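Long-range contacts in peroxidase (PDB 6QZO), which binds heme b and probably acts as a DyP-type peroxidase, using peroxide to oxidise its substrates: residues E290-R295 and D350-W355; V233-M238 and F357-A362; D87-L92 and L155-R160. All blocks are in the same frame, centred on the assembly; numbering follows the deposited sequence.

Contact 1: residues E290-R295 and D350-W355; sequences EAHIRR and DLLNEW. With HEM (protoporphyrin IX containing Fe), chain I.
His292 and Asp350 meet on the proximal side of the heme, where the histidine carries the iron. His292 CB lies 3.7 Å from Asp350 OD1. His292 CG, anti to the backbone N (chi1 -176°), carries the ring to the iron. It passes Leu352 CD2, a methyl that sits over one ring face in a CH-pi contact, 3.6 Å from the His292 ring centroid. ND1 of His292 gives its proton to Asp350 OD2 at 2.7 Å. The aspartate is met on the syn side, with ring and carboxylate 17° apart. His292 CD2 lies 3.0 Å from HEM NA and His292 CE1 3.3 Å from HEM NC. His292 NE2 binds HEM FE at 2.1 Å. This is the proximal histidine of a heme peroxidase, with its His-carboxylate pair. The carboxylate would probably make the imidazole a stronger donor to the iron, and the bond fixes the ring's rotation. Asp350 is steadied in turn: Leu352 N meets Asp350 OD1 from above the carboxylate plane, closing an Asx turn at the start of a 3-10 segment. Leu352 CD2 also reaches HEM C2B at 3.6 Å. Farther from the heme, Leu351 N donates to Glu290 O at 2.9 Å, and Leu351 CG packs against Glu290 CB.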
loop_
_atom_site.group_PDB
_atom_site.type_symbol
_atom_site.label_atom_id
_atom_site.label_comp_id
_atom_site.label_asym_id
_atom_site.label_seq_id
_atom_site.Cartn_x
_atom_site.Cartn_y
_atom_site.Cartn_z
ATOM N N GLU A 290 29.005 4.741 19.140
ATOM C CA GLU A 290 27.587 5.187 19.101
ATOM C C GLU A 290 26.872 4.613 17.872
ATOM O O GLU A 290 25.773 5.075 17.557
ATOM C CB GLU A 290 27.562 6.715 19.132
ATOM C CG GLU A 290 27.949 7.257 20.500
ATOM C CD GLU A 290 27.933 8.762 20.636
ATOM O OE1 GLU A 290 27.883 9.454 19.585
ATOM O OE2 GLU A 290 27.919 9.223 21.788
ATOM N N ALA A 291 27.472 3.621 17.221
ATOM C CA ALA A 291 26.892 2.871 16.078
ATOM C C ALA A 291 25.651 2.120 16.571
ATOM O O ALA A 291 25.694 1.596 17.702
ATOM C CB ALA A 291 27.900 1.919 15.498
ATOM N N HIS A 292 24.610 2.056 15.742
ATOM C CA HIS A 292 23.279 1.511 16.104
ATOM C C HIS A 292 23.438 0.118 16.724
ATOM O O HIS A 292 22.813 -0.142 17.753
ATOM C CB HIS A 292 22.343 1.513 14.881
ATOM C CG HIS A 292 20.943 1.075 15.174
ATOM N ND1 HIS A 292 20.126 1.751 16.056
ATOM C CD2 HIS A 292 20.209 0.039 14.693
ATOM C CE1 HIS A 292 18.951 1.143 16.117
ATOM N NE2 HIS A 292 18.968 0.083 15.279
ATOM N N ILE A 293 24.217 -0.761 16.099
ATOM C CA ILE A 293 24.216 -2.205 16.475
ATOM C C ILE A 293 25.078 -2.399 17.726
ATOM O O ILE A 293 24.933 -3.446 18.381
ATOM C CB ILE A 293 24.667 -3.105 15.308
ATOM C CG1 ILE A 293 26.157 -2.953 14.989
ATOM C CG2 ILE A 293 23.784 -2.871 14.097
ATOM C CD1 ILE A 293 26.701 -4.060 14.134
ATOM N N ARG A 294 25.956 -1.452 18.037
ATOM C CA ARG A 294 26.718 -1.487 19.309
ATOM C C ARG A 294 25.761 -1.100 20.441
ATOM O O ARG A 294 25.721 -1.814 21.437
ATOM C CB ARG A 294 27.936 -0.562 19.248
ATOM C CG ARG A 294 28.774 -0.570 20.514
ATOM C CD ARG A 294 29.864 0.475 20.463
ATOM N NE ARG A 294 30.942 0.082 19.576
ATOM C CZ ARG A 294 31.925 -0.762 19.892
ATOM N NH1 ARG A 294 31.960 -1.332 21.090
ATOM N NH2 ARG A 294 32.869 -1.044 19.001
ATOM N N ARG A 295 25.015 -0.015 20.265
ATOM C CA ARG A 295 24.145 0.570 21.316
ATOM C C ARG A 295 22.893 -0.301 21.514
ATOM O O ARG A 295 22.342 -0.268 22.624
ATOM C CB ARG A 295 23.784 2.014 20.951
ATOM C CG ARG A 295 24.978 2.945 20.889
ATOM C CD ARG A 295 25.627 3.142 22.240
ATOM N NE ARG A 295 24.726 3.816 23.165
ATOM C CZ ARG A 295 24.933 3.941 24.471
ATOM N NH1 ARG A 295 26.016 3.422 25.031
ATOM N NH2 ARG A 295 24.039 4.556 25.213
ATOM N N ASP A 350 22.887 7.186 20.106
ATOM C CA ASP A 350 22.794 6.393 18.853
ATOM C C ASP A 350 22.947 7.363 17.675
ATOM O O ASP A 350 22.153 8.306 17.597
ATOM C CB ASP A 350 21.480 5.605 18.790
ATOM C CG ASP A 350 21.375 4.692 17.583
ATOM O OD1 ASP A 350 22.323 4.668 16.772
ATOM O OD2 ASP A 350 20.335 4.024 17.442
ATOM N N LEU A 351 23.931 7.145 16.797
ATOM C CA LEU A 351 24.178 8.023 15.616
ATOM C C LEU A 351 22.908 8.103 14.752
ATOM O O LEU A 351 22.613 9.181 14.212
ATOM C CB LEU A 351 25.356 7.463 14.820
ATOM C CG LEU A 351 26.738 7.656 15.446
ATOM C CD1 LEU A 351 27.790 6.999 14.560
ATOM C CD2 LEU A 351 27.057 9.137 15.668
ATOM N N LEU A 352 22.166 6.999 14.661
ATOM C CA LEU A 352 20.936 6.838 13.844
ATOM C C LEU A 352 19.847 7.837 14.275
ATOM O O LEU A 352 19.017 8.203 13.418
ATOM C CB LEU A 352 20.442 5.397 14.000
ATOM C CG LEU A 352 19.243 5.008 13.136
ATOM C CD1 LEU A 352 19.568 5.147 11.661
ATOM C CD2 LEU A 352 18.791 3.599 13.423
ATOM N N ASN A 353 19.842 8.257 15.545
ATOM C CA ASN A 353 18.841 9.220 16.086
ATOM C C ASN A 353 18.871 10.537 15.312
ATOM O O ASN A 353 17.891 11.285 15.447
ATOM C CB ASN A 353 19.073 9.536 17.570
ATOM C CG ASN A 353 18.655 8.406 18.476
ATOM O OD1 ASN A 353 17.821 7.576 18.110
ATOM N ND2 ASN A 353 19.239 8.358 19.658
ATOM N N GLU A 354 19.957 10.838 14.578
ATOM C CA GLU A 354 20.083 12.119 13.834
ATOM C C GLU A 354 19.205 12.094 12.569
ATOM O O GLU A 354 18.922 13.181 12.049
ATOM C CB GLU A 354 21.553 12.410 13.521
ATOM C CG GLU A 354 21.795 13.782 12.876
ATOM C CD GLU A 354 23.259 14.224 12.866
ATOM O OE1 GLU A 354 24.073 13.629 13.648
ATOM O OE2 GLU A 354 23.605 15.170 12.097
ATOM N N TRP A 355 18.788 10.913 12.100
ATOM C CA TRP A 355 18.066 10.732 10.803
ATOM C C TRP A 355 16.772 9.924 10.973
ATOM O O TRP A 355 16.123 9.646 9.965
ATOM C CB TRP A 355 19.006 10.105 9.769
ATOM C CG TRP A 355 20.211 10.973 9.574
ATOM C CD1 TRP A 355 20.251 12.181 8.942
ATOM C CD2 TRP A 355 21.514 10.775 10.144
ATOM N NE1 TRP A 355 21.497 12.733 9.051
ATOM C CE2 TRP A 355 22.298 11.887 9.775
ATOM C CE3 TRP A 355 22.093 9.763 10.915
ATOM C CZ2 TRP A 355 23.629 12.023 10.159
ATOM C CZ3 TRP A 355 23.417 9.885 11.276
ATOM C CH2 TRP A 355 24.170 10.995 10.904
HETATM C CHA HEM I . 19.622 -3.694 14.262
HETATM C CHB HEM I . 17.784 -0.251 11.447
HETATM C CHC HEM I . 15.201 1.405 15.178
HETATM C CHD HEM I . 16.722 -2.286 17.882
HETATM C C1A HEM I . 19.361 -2.879 13.195
HETATM C C2A HEM I . 20.048 -2.940 11.948
HETATM C C3A HEM I . 19.536 -1.957 11.165
HETATM C C4A HEM I . 18.519 -1.317 11.908
HETATM C CMA HEM I . 19.942 -1.601 9.748
HETATM C CAA HEM I . 21.185 -3.875 11.574
HETATM C CBA HEM I . 20.721 -5.195 10.959
HETATM C CGA HEM I . 20.105 -6.047 12.021
HETATM O O1A HEM I . 18.854 -5.962 12.174
HETATM O O2A HEM I . 20.833 -6.798 12.729
HETATM C C1B HEM I . 16.926 0.491 12.250
HETATM C C2B HEM I . 16.230 1.626 11.754
HETATM C C3B HEM I . 15.493 2.114 12.806
HETATM C C4B HEM I . 15.790 1.225 13.937
HETATM C CMB HEM I . 16.288 2.166 10.328
HETATM C CAB HEM I . 14.522 3.223 12.873
HETATM C CBB HEM I . 14.016 3.831 11.800
HETATM C C1C HEM I . 15.369 0.550 16.243
HETATM C C2C HEM I . 14.756 0.719 17.483
HETATM C C3C HEM I . 15.167 -0.313 18.293
HETATM C C4C HEM I . 16.060 -1.139 17.501
HETATM C CMC HEM I . 13.819 1.807 17.931
HETATM C CAC HEM I . 14.614 -0.325 19.673
HETATM C CBC HEM I . 14.863 -1.215 20.593
HETATM C C1D HEM I . 17.658 -2.968 17.078
HETATM C C2D HEM I . 18.367 -4.172 17.547
HETATM C C3D HEM I . 19.188 -4.553 16.551
HETATM C C4D HEM I . 18.957 -3.577 15.473
HETATM C CMD HEM I . 18.284 -4.882 18.887
HETATM C CAD HEM I . 20.143 -5.753 16.562
HETATM C CBD HEM I . 21.525 -5.346 17.112
HETATM C CGD HEM I . 22.549 -6.470 17.223
HETATM O O1D HEM I . 22.514 -7.271 18.182
HETATM O O2D HEM I . 23.477 -6.602 16.375
HETATM N NA HEM I . 18.430 -1.883 13.153
HETATM N NB HEM I . 16.644 0.294 13.538
HETATM N NC HEM I . 16.160 -0.561 16.255
HETATM N ND HEM I . 18.051 -2.662 15.833
HETATM FE FE HEM I . 17.440 -1.240 14.746
#

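Contact 2: residues V233-M238 and F357-A362; sequences VRRIAM and FPVGSA. With HEM (protoporphyrin IX containing Fe), chain I.
Arg234 folds back toward the neighbouring antiparallel strand, its guanidinium face on Pro358 and its edge at Ser361. The chain is bent at chi2 and chi3 (-81° and -83°), which carries the guanidinium across. Arg234 NH1 donates to Ser361 OG at 3.0 Å, within the guanidinium plane. Pro358 CB lies over the face, and Pro358 CG is 3.4 Å from Arg234 NH2. That NH2 also forms a salt bridge with Asp132. With an alanine here, Asp132 would probably lose its charge partner and Ser361 OG its NH1 donor, and the Pro358 ring would lose its cover. Ile236 shares this buried face, and Ile236 CD1 touches HEM CMC at 3.5 Å. A classic beta bulge has Val359 and Gly360 both facing Arg235. Val359 N donates to Arg235 O at 2.8 Å, while the bond from Gly360 N is weak. On the other face, Arg235 NH1 is hydrogen-bonded to Gln176, and the guanidinium makes cation-pi contacts with Tyr312 and Trp138. By contrast, Phe357 and Val359 are partly exposed. Phe357 lays one ring face on Ala237 CB, a CH-pi contact, and the two residues share two backbone hydrogen bonds. The two strands belong to the four-stranded sheet of the C-terminal ferredoxin-like half. Thus the Arg234 charge is met by a carboxylate and its NH1 by a hydroxyl, while apolar side chains of the same strand line the heme pocket.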
loop_
_atom_site.group_PDB
_atom_site.type_symbol
_atom_site.label_atom_id
_atom_site.label_comp_id
_atom_site.label_asym_id
_atom_site.label_seq_id
_atom_site.Cartn_x
_atom_site.Cartn_y
_atom_site.Cartn_z
ATOM N N VAL A 233 4.572 -1.245 19.221
ATOM C CA VAL A 233 4.526 -0.592 17.890
ATOM C C VAL A 233 5.076 0.822 18.038
ATOM O O VAL A 233 4.397 1.646 18.676
ATOM C CB VAL A 233 3.099 -0.569 17.319
ATOM C CG1 VAL A 233 3.028 0.085 15.957
ATOM C CG2 VAL A 233 2.529 -1.968 17.247
ATOM N N ARG A 234 6.275 1.056 17.491
ATOM C CA ARG A 234 6.837 2.407 17.270
ATOM C C ARG A 234 6.744 2.718 15.774
ATOM O O ARG A 234 7.293 1.938 14.959
ATOM C CB ARG A 234 8.294 2.478 17.717
ATOM C CG ARG A 234 8.532 2.073 19.158
ATOM C CD ARG A 234 8.227 3.171 20.149
ATOM N NE ARG A 234 9.301 4.111 20.324
ATOM C CZ ARG A 234 9.311 5.101 21.203
ATOM N NH1 ARG A 234 8.264 5.349 21.977
ATOM N NH2 ARG A 234 10.390 5.859 21.264
ATOM N N ARG A 235 6.037 3.783 15.430
ATOM C CA ARG A 235 6.074 4.401 14.083
ATOM C C ARG A 235 7.301 5.305 14.066
ATOM O O ARG A 235 7.302 6.309 14.816
ATOM C CB ARG A 235 4.790 5.192 13.831
ATOM C CG ARG A 235 4.563 5.552 12.374
ATOM C CD ARG A 235 3.306 6.366 12.193
ATOM N NE ARG A 235 3.087 6.805 10.826
ATOM C CZ ARG A 235 2.638 6.050 9.829
ATOM N NH1 ARG A 235 2.378 4.764 10.006
ATOM N NH2 ARG A 235 2.447 6.579 8.630
ATOM N N ILE A 236 8.340 4.937 13.320
ATOM C CA ILE A 236 9.633 5.681 13.360
ATOM C C ILE A 236 9.867 6.267 11.970
ATOM O O ILE A 236 10.098 5.495 11.027
ATOM C CB ILE A 236 10.812 4.815 13.849
ATOM C CG1 ILE A 236 10.444 3.998 15.089
ATOM C CG2 ILE A 236 12.018 5.699 14.120
ATOM C CD1 ILE A 236 11.545 3.056 15.540
ATOM N N ALA A 237 9.789 7.601 11.885
ATOM C CA ALA A 237 9.941 8.373 10.638
ATOM C C ALA A 237 11.423 8.424 10.260
ATOM O O ALA A 237 12.283 8.550 11.183
ATOM C CB ALA A 237 9.368 9.740 10.834
ATOM N N MET A 238 11.714 8.320 8.959
ATOM C CA MET A 238 13.086 8.474 8.402
ATOM C C MET A 238 13.175 9.839 7.726
ATOM O O MET A 238 12.317 10.160 6.892
ATOM C CB MET A 238 13.402 7.375 7.393
ATOM C CG MET A 238 13.459 6.011 7.993
ATOM S SD MET A 238 13.332 4.740 6.704
ATOM C CE MET A 238 13.959 3.329 7.620
ATOM N N PHE A 357 13.203 9.474 13.943
ATOM C CA PHE A 357 12.506 9.995 15.141
ATOM C C PHE A 357 11.188 9.256 15.329
ATOM O O PHE A 357 10.461 9.011 14.380
ATOM C CB PHE A 357 12.397 11.523 15.103
ATOM C CG PHE A 357 11.748 12.145 13.886
ATOM C CD1 PHE A 357 12.508 12.541 12.796
ATOM C CD2 PHE A 357 10.384 12.406 13.872
ATOM C CE1 PHE A 357 11.903 13.113 11.684
ATOM C CE2 PHE A 357 9.782 13.006 12.765
ATOM C CZ PHE A 357 10.540 13.358 11.668
ATOM N N PRO A 358 10.859 8.830 16.577
ATOM C CA PRO A 358 9.599 8.143 16.842
ATOM C C PRO A 358 8.438 9.140 16.805
ATOM O O PRO A 358 8.533 10.158 17.466
ATOM C CB PRO A 358 9.781 7.569 18.259
ATOM C CG PRO A 358 11.228 7.802 18.614
ATOM C CD PRO A 358 11.667 8.996 17.800
ATOM N N VAL A 359 7.388 8.824 16.042
ATOM C CA VAL A 359 6.166 9.682 15.931
ATOM C C VAL A 359 4.938 8.938 16.477
ATOM O O VAL A 359 3.880 9.585 16.589
ATOM C CB VAL A 359 5.955 10.194 14.496
ATOM C CG1 VAL A 359 7.096 11.120 14.092
ATOM C CG2 VAL A 359 5.791 9.072 13.480
ATOM N N GLY A 360 5.081 7.670 16.861
ATOM C CA GLY A 360 3.989 6.868 17.436
ATOM C C GLY A 360 4.511 5.783 18.354
ATOM O O GLY A 360 5.555 5.200 18.021
ATOM N N SER A 361 3.794 5.519 19.454
ATOM C CA SER A 361 4.147 4.486 20.459
ATOM C C SER A 361 2.878 3.833 21.004
ATOM O O SER A 361 1.952 4.568 21.479
ATOM C CB SER A 361 4.968 5.051 21.584
ATOM O OG SER A 361 5.652 3.989 22.263
ATOM N N ALA A 362 2.829 2.494 20.972
ATOM C CA ALA A 362 1.723 1.717 21.552
ATOM C C ALA A 362 2.264 0.423 22.157
ATOM O O ALA A 362 3.143 -0.221 21.525
ATOM C CB ALA A 362 0.716 1.457 20.485
HETATM C CHA HEM I . 19.622 -3.694 14.262
HETATM C CHB HEM I . 17.784 -0.251 11.447
HETATM C CHC HEM I . 15.201 1.405 15.178
HETATM C CHD HEM I . 16.722 -2.286 17.882
HETATM C C1A HEM I . 19.361 -2.879 13.195
HETATM C C2A HEM I . 20.048 -2.940 11.948
HETATM C C3A HEM I . 19.536 -1.957 11.165
HETATM C C4A HEM I . 18.519 -1.317 11.908
HETATM C CMA HEM I . 19.942 -1.601 9.748
HETATM C CAA HEM I . 21.185 -3.875 11.574
HETATM C CBA HEM I . 20.721 -5.195 10.959
HETATM C CGA HEM I . 20.105 -6.047 12.021
HETATM O O1A HEM I . 18.854 -5.962 12.174
HETATM O O2A HEM I . 20.833 -6.798 12.729
HETATM C C1B HEM I . 16.926 0.491 12.250
HETATM C C2B HEM I . 16.230 1.626 11.754
HETATM C C3B HEM I . 15.493 2.114 12.806
HETATM C C4B HEM I . 15.790 1.225 13.937
HETATM C CMB HEM I . 16.288 2.166 10.328
HETATM C CAB HEM I . 14.522 3.223 12.873
HETATM C CBB HEM I . 14.016 3.831 11.800
HETATM C C1C HEM I . 15.369 0.550 16.243
HETATM C C2C HEM I . 14.756 0.719 17.483
HETATM C C3C HEM I . 15.167 -0.313 18.293
HETATM C C4C HEM I . 16.060 -1.139 17.501
HETATM C CMC HEM I . 13.819 1.807 17.931
HETATM C CAC HEM I . 14.614 -0.325 19.673
HETATM C CBC HEM I . 14.863 -1.215 20.593
HETATM C C1D HEM I . 17.658 -2.968 17.078
HETATM C C2D HEM I . 18.367 -4.172 17.547
HETATM C C3D HEM I . 19.188 -4.553 16.551
HETATM C C4D HEM I . 18.957 -3.577 15.473
HETATM C CMD HEM I . 18.284 -4.882 18.887
HETATM C CAD HEM I . 20.143 -5.753 16.562
HETATM C CBD HEM I . 21.525 -5.346 17.112
HETATM C CGD HEM I . 22.549 -6.470 17.223
HETATM O O1D HEM I . 22.514 -7.271 18.182
HETATM O O2D HEM I . 23.477 -6.602 16.375
HETATM N NA HEM I . 18.430 -1.883 13.153
HETATM N NB HEM I . 16.644 0.294 13.538
HETATM N NC HEM I . 16.160 -0.561 16.255
HETATM N ND HEM I . 18.051 -2.662 15.833
HETATM FE FE HEM I . 17.440 -1.240 14.746
#

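Contact 3: residues D87-L92 and L155-R160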
loop_
_atom_site.group_PDB
_atom_site.type_symbol
_atom_site.label_atom_id
_atom_site.label_comp_id
_atom_site.label_asym_id
_atom_site.label_seq_id
_atom_site.Cartn_x
_atom_site.Cartn_y
_atom_site.Cartn_z
ATOM N N ASP A 87 -19.913 -10.383 6.342
ATOM C CA ASP A 87 -19.106 -10.402 5.086
ATOM C C ASP A 87 -20.049 -10.479 3.875
ATOM O O ASP A 87 -20.530 -11.560 3.530
ATOM C CB ASP A 87 -18.055 -11.505 5.114
ATOM C CG ASP A 87 -17.019 -11.407 4.000
ATOM O OD1 ASP A 87 -17.259 -10.667 3.015
ATOM O OD2 ASP A 87 -16.004 -12.125 4.093
ATOM N N SER A 88 -20.271 -9.316 3.265
ATOM C CA SER A 88 -21.136 -9.075 2.092
ATOM C C SER A 88 -20.326 -9.167 0.789
ATOM O O SER A 88 -20.961 -9.057 -0.283
ATOM C CB SER A 88 -21.817 -7.728 2.253
ATOM O OG SER A 88 -20.934 -6.775 2.849
ATOM N N GLU A 89 -19.001 -9.371 0.850
ATOM C CA GLU A 89 -18.113 -9.510 -0.344
ATOM C C GLU A 89 -17.334 -10.819 -0.251
ATOM O O GLU A 89 -16.111 -10.833 -0.170
ATOM C CB GLU A 89 -17.181 -8.309 -0.489
ATOM C CG GLU A 89 -17.908 -6.990 -0.690
ATOM C CD GLU A 89 -18.296 -6.294 0.602
ATOM O OE1 GLU A 89 -17.391 -6.028 1.439
ATOM O OE2 GLU A 89 -19.500 -6.040 0.789
ATOM N N PRO A 90 -18.038 -11.977 -0.245
ATOM C CA PRO A 90 -17.394 -13.267 -0.009
ATOM C C PRO A 90 -16.259 -13.611 -0.993
ATOM O O PRO A 90 -15.304 -14.237 -0.568
ATOM C CB PRO A 90 -18.551 -14.276 -0.136
ATOM C CG PRO A 90 -19.676 -13.527 -0.840
ATOM C CD PRO A 90 -19.501 -12.084 -0.427
ATOM N N GLU A 91 -16.382 -13.212 -2.257
ATOM C CA GLU A 91 -15.380 -13.510 -3.308
ATOM C C GLU A 91 -14.040 -12.847 -2.975
ATOM O O GLU A 91 -12.982 -13.375 -3.431
ATOM C CB GLU A 91 -15.878 -13.052 -4.678
ATOM C CG GLU A 91 -16.972 -13.949 -5.233
ATOM C CD GLU A 91 -18.386 -13.666 -4.755
ATOM O OE1 GLU A 91 -18.619 -12.593 -4.120
ATOM O OE2 GLU A 91 -19.244 -14.537 -4.996
ATOM N N LEU A 92 -14.056 -11.763 -2.190
ATOM C CA LEU A 92 -12.821 -11.063 -1.766
ATOM C C LEU A 92 -12.126 -11.854 -0.651
ATOM O O LEU A 92 -11.029 -11.441 -0.257
ATOM C CB LEU A 92 -13.171 -9.656 -1.281
ATOM C CG LEU A 92 -13.624 -8.650 -2.337
ATOM C CD1 LEU A 92 -13.782 -7.266 -1.733
ATOM C CD2 LEU A 92 -12.643 -8.584 -3.495
ATOM N N LEU A 155 -6.030 -8.441 2.364
ATOM C CA LEU A 155 -5.778 -7.635 3.586
ATOM C C LEU A 155 -6.875 -6.576 3.726
ATOM O O LEU A 155 -7.438 -6.429 4.842
ATOM C CB LEU A 155 -4.386 -7.013 3.463
ATOM C CG LEU A 155 -3.875 -6.299 4.708
ATOM C CD1 LEU A 155 -3.740 -7.280 5.815
ATOM C CD2 LEU A 155 -2.529 -5.635 4.450
ATOM N N ALA A 156 -7.161 -5.862 2.631
ATOM C CA ALA A 156 -8.203 -4.814 2.580
ATOM C C ALA A 156 -9.532 -5.432 3.010
ATOM O O ALA A 156 -10.254 -4.822 3.816
ATOM C CB ALA A 156 -8.298 -4.232 1.200
ATOM N N HIS A 157 -9.852 -6.613 2.490
ATOM C CA HIS A 157 -11.119 -7.313 2.815
ATOM C C HIS A 157 -11.156 -7.666 4.300
ATOM O O HIS A 157 -12.140 -7.292 4.958
ATOM C CB HIS A 157 -11.307 -8.576 1.993
ATOM C CG HIS A 157 -12.640 -9.180 2.246
ATOM N ND1 HIS A 157 -13.797 -8.466 2.053
ATOM C CD2 HIS A 157 -13.005 -10.388 2.702
ATOM C CE1 HIS A 157 -14.825 -9.232 2.363
ATOM N NE2 HIS A 157 -14.364 -10.412 2.766
ATOM N N ALA A 158 -10.136 -8.372 4.792
ATOM C CA ALA A 158 -10.039 -8.790 6.205
ATOM C C ALA A 158 -10.274 -7.585 7.115
ATOM O O ALA A 158 -11.112 -7.672 8.033
ATOM C CB ALA A 158 -8.696 -9.405 6.464
ATOM N N VAL A 159 -9.555 -6.492 6.858
ATOM C CA VAL A 159 -9.643 -5.237 7.658
ATOM C C VAL A 159 -11.085 -4.724 7.618
ATOM O O VAL A 159 -11.607 -4.312 8.682
ATOM C CB VAL A 159 -8.634 -4.189 7.142
ATOM C CG1 VAL A 159 -8.942 -2.781 7.634
ATOM C CG2 VAL A 159 -7.199 -4.586 7.485
ATOM N N ARG A 160 -11.713 -4.717 6.445
ATOM C CA ARG A 160 -13.116 -4.228 6.280
ATOM C C ARG A 160 -14.039 -5.102 7.144
ATOM O O ARG A 160 -14.892 -4.543 7.865
ATOM C CB ARG A 160 -13.494 -4.241 4.792
ATOM C CG ARG A 160 -14.960 -3.945 4.486
ATOM C CD ARG A 160 -15.334 -2.505 4.719
ATOM N NE ARG A 160 -16.736 -2.201 4.464
ATOM C CZ ARG A 160 -17.346 -1.073 4.841
ATOM N NH1 ARG A 160 -16.670 -0.131 5.475
ATOM N NH2 ARG A 160 -18.639 -0.894 4.631
#
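The imidazole of His157 lies against the loop 87-92. Leu92 CB covers one face, 3.8 Å from the His157 ring centroid, in a CH-pi contact offset toward the rim. Asp87 comes to the edge: His157 NE2 donates to Asp87 OD2 at 2.7 Å, on the syn side and 33° out of the carboxylate plane. The carboxylate is turned 44° from the ring. His157 CG stands anti to the backbone N (chi1 -175°), which sends the ring out from helix 152-165 against segment 87-92. Glu89 adds its CB, 3.8 Å from His157 CE1. One hydrogen bond at the edge and an apolar group on a face thus limit the ring's rotation. Asp87 OD2 also accepts from Gly84 N, so two donors grip this oxygen. The nearby carboxylate would probably favour a protonated histidine. Ser88 OG donates to Glu89 OE2 at 2.6 Å, and Leu92 N bonds to Glu89 O as the chain enters its 3-10 turn. The outer side belongs to the dimer. Glu89 and Glu91 form salt bridges with Arg251 and Arg248 of the second subunit. Arg160 NH2 forms salt bridges with Asp241 and Asp244 of the second subunit, and NH1 a hydrogen bond with its Ser322. The contact joins a loop to a helix that packs on the sheet of the N-terminal half, one of the two ferredoxin-like halves of the DyP fold.

How the contacts relate
Contacts 1 and 2 both touch the heme and lie in the C-terminal half, with centres 16 Å apart. Segment 350-355 leads into strand 356-366, which carries segment 357-362, and contact 1 is nested inside the loop that contact 2 closes. Contact 1 supplies the iron ligand; contact 2 lines the pocket around the porphyrin rim. The side chains of Ile236 and His292 are about 8 Å apart. Contact 3 is in the N-terminal half, away from the heme site. Its centre is 42 Å from that of contact 1, on the opposite side of the chain's centre, and 29 Å from that of contact 2. It faces the second subunit, which touches neither of the other contacts.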